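Local coordinates for protein thioredoxin reductase (Streptomyces clavuligerus, PDB 4NTD) that is a flavoenzyme of the thioredoxin reductase family, linked to disulfide bond formation in the natural product holomycin, at residues W155-H161 and S251-P257. Numbering follows the deposited sequence.
Sequences WGKDLLH and STVFVVP. With GSH (glutathione), chain B.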
ATOM      1  N   TRP A 155     -15.169  23.062  -3.215  1.00 19.46           N
ATOM      2  CA  TRP A 155     -14.624  21.754  -2.818  1.00 20.20           C
ATOM      3  C   TRP A 155     -13.584  21.255  -3.825  1.00 19.83           C
ATOM      4  O   TRP A 155     -13.855  21.186  -5.026  1.00 20.36           O
ATOM      5  CB  TRP A 155     -15.767  20.743  -2.677  1.00 21.07           C
ATOM      6  CG  TRP A 155     -15.379  19.313  -2.363  1.00 19.54           C
ATOM      7  CD1 TRP A 155     -15.631  18.215  -3.137  1.00 19.98           C
ATOM      8  CD2 TRP A 155     -14.723  18.824  -1.180  1.00 19.05           C
ATOM      9  NE1 TRP A 155     -15.164  17.079  -2.519  1.00 19.42           N
ATOM     10  CE2 TRP A 155     -14.601  17.424  -1.319  1.00 19.16           C
ATOM     11  CE3 TRP A 155     -14.221  19.433  -0.023  1.00 20.10           C
ATOM     12  CZ2 TRP A 155     -13.998  16.624  -0.346  1.00 18.99           C
ATOM     13  CZ3 TRP A 155     -13.619  18.634   0.946  1.00 20.43           C
ATOM     14  CH2 TRP A 155     -13.515  17.245   0.776  1.00 19.68           C
ATOM     15  N   GLY A 156     -12.390  20.933  -3.328  1.00 20.27           N
ATOM     16  CA  GLY A 156     -11.291  20.456  -4.172  1.00 20.67           C
ATOM     17  C   GLY A 156     -10.416  21.546  -4.770  1.00 20.97           C
ATOM     18  O   GLY A 156      -9.357  21.251  -5.334  1.00 21.78           O
ATOM     19  N   LYS A 157     -10.852  22.801  -4.655  1.00 21.44           N
ATOM     20  CA  LYS A 157     -10.091  23.944  -5.148  1.00 21.67           C
ATOM     21  C   LYS A 157      -9.440  24.674  -3.972  1.00 20.64           C
ATOM     22  O   LYS A 157      -8.226  24.583  -3.786  1.00 22.06           O
ATOM     23  CB  LYS A 157     -10.994  24.887  -5.952  1.00 23.99           C
ATOM     24  CG  LYS A 157     -11.572  24.257  -7.211  1.00 28.70           C
ATOM     25  CD  LYS A 157     -12.525  25.203  -7.922  1.00 35.08           C
ATOM     26  CE  LYS A 157     -13.179  24.537  -9.121  1.00 46.40           C
ATOM     27  NZ  LYS A 157     -13.748  25.537 -10.065  1.00 52.64           N
ATOM     28  N   ASP A 158     -10.245  25.384  -3.184  1.00 19.55           N
ATOM     29  CA  ASP A 158      -9.756  26.077  -1.984  1.00 20.46           C
ATOM     30  C   ASP A 158     -10.663  25.890  -0.752  1.00 19.71           C
ATOM     31  O   ASP A 158     -10.470  26.550   0.271  1.00 19.62           O
ATOM     32  CB  ASP A 158      -9.496  27.564  -2.279  1.00 22.53           C
ATOM     33  CG  ASP A 158     -10.588  28.204  -3.115  1.00 23.23           C
ATOM     34  OD1 ASP A 158     -10.280  29.147  -3.875  1.00 25.00           O
ATOM     35  OD2 ASP A 158     -11.752  27.765  -3.029  1.00 22.27           O
ATOM     36  N   LEU A 159     -11.648  24.997  -0.864  1.00 18.73           N
ATOM     37  CA  LEU A 159     -12.321  24.408   0.290  1.00 18.98           C
ATOM     38  C   LEU A 159     -11.898  22.942   0.276  1.00 18.74           C
ATOM     39  O   LEU A 159     -12.267  22.191  -0.629  1.00 19.43           O
ATOM     40  CB  LEU A 159     -13.845  24.564   0.190  1.00 19.17           C
ATOM     41  CG  LEU A 159     -14.726  24.213   1.405  1.00 20.54           C
ATOM     42  CD1 LEU A 159     -14.836  22.710   1.625  1.00 21.84           C
ATOM     43  CD2 LEU A 159     -14.260  24.902   2.681  1.00 20.69           C
ATOM     44  N   LEU A 160     -11.102  22.548   1.268  1.00 17.05           N
ATOM     45  CA  LEU A 160     -10.366  21.286   1.220  1.00 16.67           C
ATOM     46  C   LEU A 160     -10.487  20.506   2.523  1.00 16.33           C
ATOM     47  O   LEU A 160     -11.042  20.996   3.505  1.00 17.27           O
ATOM     48  CB  LEU A 160      -8.890  21.575   0.929  1.00 18.17           C
ATOM     49  CG  LEU A 160      -8.601  22.408  -0.326  1.00 19.35           C
ATOM     50  CD1 LEU A 160      -7.158  22.887  -0.346  1.00 20.55           C
ATOM     51  CD2 LEU A 160      -8.924  21.618  -1.584  1.00 19.82           C
ATOM     52  N   HIS A 161      -9.969  19.282   2.527  1.00 17.18           N
ATOM     53  CA  HIS A 161      -9.918  18.481   3.749  1.00 17.36           C
ATOM     54  C   HIS A 161      -8.500  18.031   4.103  1.00 17.27           C
ATOM     55  O   HIS A 161      -8.016  18.309   5.198  1.00 19.18           O
ATOM     56  CB  HIS A 161     -10.848  17.266   3.642  1.00 18.02           C
ATOM     57  CG  HIS A 161     -10.554  16.193   4.643  1.00 19.27           C
ATOM     58  ND1 HIS A 161     -10.268  14.896   4.279  1.00 23.11           N
ATOM     59  CD2 HIS A 161     -10.476  16.231   5.995  1.00 19.22           C
ATOM     60  CE1 HIS A 161     -10.040  14.178   5.363  1.00 23.44           C
ATOM     61  NE2 HIS A 161     -10.153  14.965   6.418  1.00 21.53           N
ATOM     62  N   SER A 251      -7.205  32.550   2.421  1.00 20.94           N
ATOM     63  CA  SER A 251      -6.962  32.077   1.051  1.00 21.85           C
ATOM     64  C   SER A 251      -7.503  30.660   0.841  1.00 20.52           C
ATOM     65  O   SER A 251      -7.890  30.295  -0.272  1.00 20.65           O
ATOM     66  CB  SER A 251      -5.467  32.109   0.728  1.00 25.17           C
ATOM     67  OG  SER A 251      -4.777  31.086   1.421  1.00 26.78           O
ATOM     68  N   THR A 252      -7.513  29.870   1.912  1.00 20.04           N
ATOM     69  CA  THR A 252      -7.908  28.464   1.858  1.00 18.80           C
ATOM     70  C   THR A 252      -8.632  28.092   3.149  1.00 18.58           C
ATOM     71  O   THR A 252      -8.216  28.501   4.233  1.00 19.82           O
ATOM     72  CB  THR A 252      -6.672  27.553   1.705  1.00 20.69           C
ATOM     73  OG1 THR A 252      -5.793  28.091   0.710  1.00 25.41           O
ATOM     74  CG2 THR A 252      -7.077  26.139   1.311  1.00 22.21           C
ATOM     75  N   VAL A 253      -9.714  27.325   3.029  1.00 17.93           N
ATOM     76  CA  VAL A 253     -10.478  26.873   4.190  1.00 17.93           C
ATOM     77  C   VAL A 253     -10.567  25.348   4.183  1.00 17.73           C
ATOM     78  O   VAL A 253     -10.764  24.734   3.133  1.00 18.35           O
ATOM     79  CB  VAL A 253     -11.885  27.512   4.225  1.00 19.04           C
ATOM     80  CG1 VAL A 253     -12.753  26.885   5.308  1.00 19.39           C
ATOM     81  CG2 VAL A 253     -11.773  29.013   4.460  1.00 19.91           C
ATOM     82  N   PHE A 254     -10.394  24.752   5.359  1.00 17.97           N
ATOM     83  CA  PHE A 254     -10.452  23.306   5.523  1.00 18.14           C
ATOM     84  C   PHE A 254     -11.654  22.886   6.363  1.00 19.67           C
ATOM     85  O   PHE A 254     -12.100  23.617   7.252  1.00 19.14           O
ATOM     86  CB  PHE A 254      -9.167  22.785   6.175  1.00 17.88           C
ATOM     87  CG  PHE A 254      -7.973  22.796   5.261  1.00 17.69           C
ATOM     88  CD1 PHE A 254      -7.549  21.631   4.635  1.00 18.45           C
ATOM     89  CD2 PHE A 254      -7.268  23.969   5.031  1.00 18.27           C
ATOM     90  CE1 PHE A 254      -6.446  21.636   3.797  1.00 18.64           C
ATOM     91  CE2 PHE A 254      -6.167  23.982   4.191  1.00 18.69           C
ATOM     92  CZ  PHE A 254      -5.754  22.814   3.574  1.00 19.08           C
ATOM     93  N   VAL A 255     -12.175  21.701   6.062  1.00 18.72           N
ATOM     94  CA  VAL A 255     -13.220  21.068   6.859  1.00 19.41           C
ATOM     95  C   VAL A 255     -12.859  19.605   7.079  1.00 18.40           C
ATOM     96  O   VAL A 255     -12.043  19.045   6.345  1.00 19.11           O
ATOM     97  CB  VAL A 255     -14.606  21.152   6.176  1.00 21.08           C
ATOM     98  CG1 VAL A 255     -15.022  22.602   5.994  1.00 23.19           C
ATOM     99  CG2 VAL A 255     -14.614  20.425   4.835  1.00 20.98           C
ATOM    100  N   VAL A 256     -13.455  19.001   8.102  1.00 18.80           N
ATOM    101  CA  VAL A 256     -13.432  17.555   8.264  1.00 18.82           C
ATOM    102  C   VAL A 256     -14.826  17.056   7.892  1.00 18.95           C
ATOM    103  O   VAL A 256     -15.762  17.186   8.683  1.00 19.93           O
ATOM    104  CB  VAL A 256     -13.082  17.131   9.705  1.00 21.98           C
ATOM    105  CG1 VAL A 256     -13.062  15.613   9.821  1.00 22.91           C
ATOM    106  CG2 VAL A 256     -11.735  17.709  10.116  1.00 22.79           C
ATOM    107  N   PRO A 257     -14.983  16.508   6.673  1.00 19.05           N
ATOM    108  CA  PRO A 257     -16.300  16.000   6.295  1.00 19.62           C
ATOM    109  C   PRO A 257     -16.715  14.794   7.124  1.00 19.46           C
ATOM    110  O   PRO A 257     -15.866  14.163   7.759  1.00 20.91           O
ATOM    111  CB  PRO A 257     -16.109  15.563   4.832  1.00 19.98           C
ATOM    112  CG  PRO A 257     -14.839  16.193   4.375  1.00 20.20           C
ATOM    113  CD  PRO A 257     -13.991  16.323   5.599  1.00 19.71           C
TER
HETATM  114  N1  GSH B 401      -7.571  10.594   9.665  0.50 39.28           N
HETATM  115  CA1 GSH B 401      -6.966  11.616  10.522  0.50 27.52           C
HETATM  116  C1  GSH B 401      -7.213  11.204  11.987  0.50 37.43           C
HETATM  117  O11 GSH B 401      -8.331  11.509  12.470  0.50 38.41           O
HETATM  118  O12 GSH B 401      -6.290  10.604  12.592  0.50 44.58           O
HETATM  119  CB1 GSH B 401      -7.627  12.961  10.346  0.50 32.71           C
HETATM  120  CG1 GSH B 401      -6.642  14.043   9.905  0.50 34.20           C
HETATM  121  CD1 GSH B 401      -6.193  13.747   8.477  0.50 35.40           C
HETATM  122  OE1 GSH B 401      -5.094  13.252   8.238  0.50 39.91           O
HETATM  123  N2  GSH B 401      -7.049  14.188   7.551  0.50 32.87           N
HETATM  124  CA2 GSH B 401      -6.841  13.995   6.112  0.50 32.56           C
HETATM  125  C2  GSH B 401      -7.335  12.651   5.777  0.50 31.67           C
HETATM  126  O2  GSH B 401      -8.033  11.963   6.524  0.50 38.09           O
HETATM  127  CB2 GSH B 401      -5.392  13.698   5.722  0.50 15.35           C
HETATM  128  SG2 GSH B 401      -4.558  14.630   4.375  0.50 22.85           S
HETATM  129  N3  GSH B 401      -6.771  12.282   4.643  0.50 24.78           N
HETATM  130  CA3 GSH B 401      -6.887  10.963   4.187  0.50 20.69           C
HETATM  131  C3  GSH B 401      -7.618  10.754   2.834  0.50 24.32           C
HETATM  132  O31 GSH B 401      -7.875  11.824   2.024  0.50 21.66           O
HETATM  133  O32 GSH B 401      -7.926   9.554   2.442  0.50 19.57           O
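With chi1 of His161 at 162°, CG lies opposite the backbone N and the imidazole reaches Pro257, whose CD sits over one ring face, 3.8 Å from the centroid; chi1 of Leu160, -55°, with CG anti to the carbonyl carbon, sends CD1 to Thr252 CG2. These pairs flank a parallel beta ladder: strand 159-160 edges the five-stranded parallel sheet of a Rossmann-like domain, next to strand 252-254. Val253 N gives a nearly straight bond (176°) to Asp158 O, Val253 O accepts from Leu160 N, and Val255 N donates to Leu160 O at 2.9 Å, so Val253 bonds to the residues on either side of its bridge partner Leu159. Branched, apolar residues suit the face where Leu159 CD2 meets Val253 CG1 at 3.6 Å while CD1 touches Val255 CG2; on the other, the backbone sets Leu160 CB off-centre over the flat Phe254 ring, which also packs on His187 and Leu191 of helix 184-191. The buried carboxylate of Asp158 is held on both oxygens, OD2 by a salt bridge to Arg154 and OD1 by the amide of Leu237. Beyond the ladder Trp155, which touches FAD, sets CH2 against Pro257 CG, a rigid ring needing no amide hydrogen. His161 binds glutathione, and an alanine here would probably leave Pro257 CD without the ring face it packs on and glutathione without its close neighbour CE1. At the ring's edge, near its plane, His161 CD2 lies 3.2 Å from Val255 O.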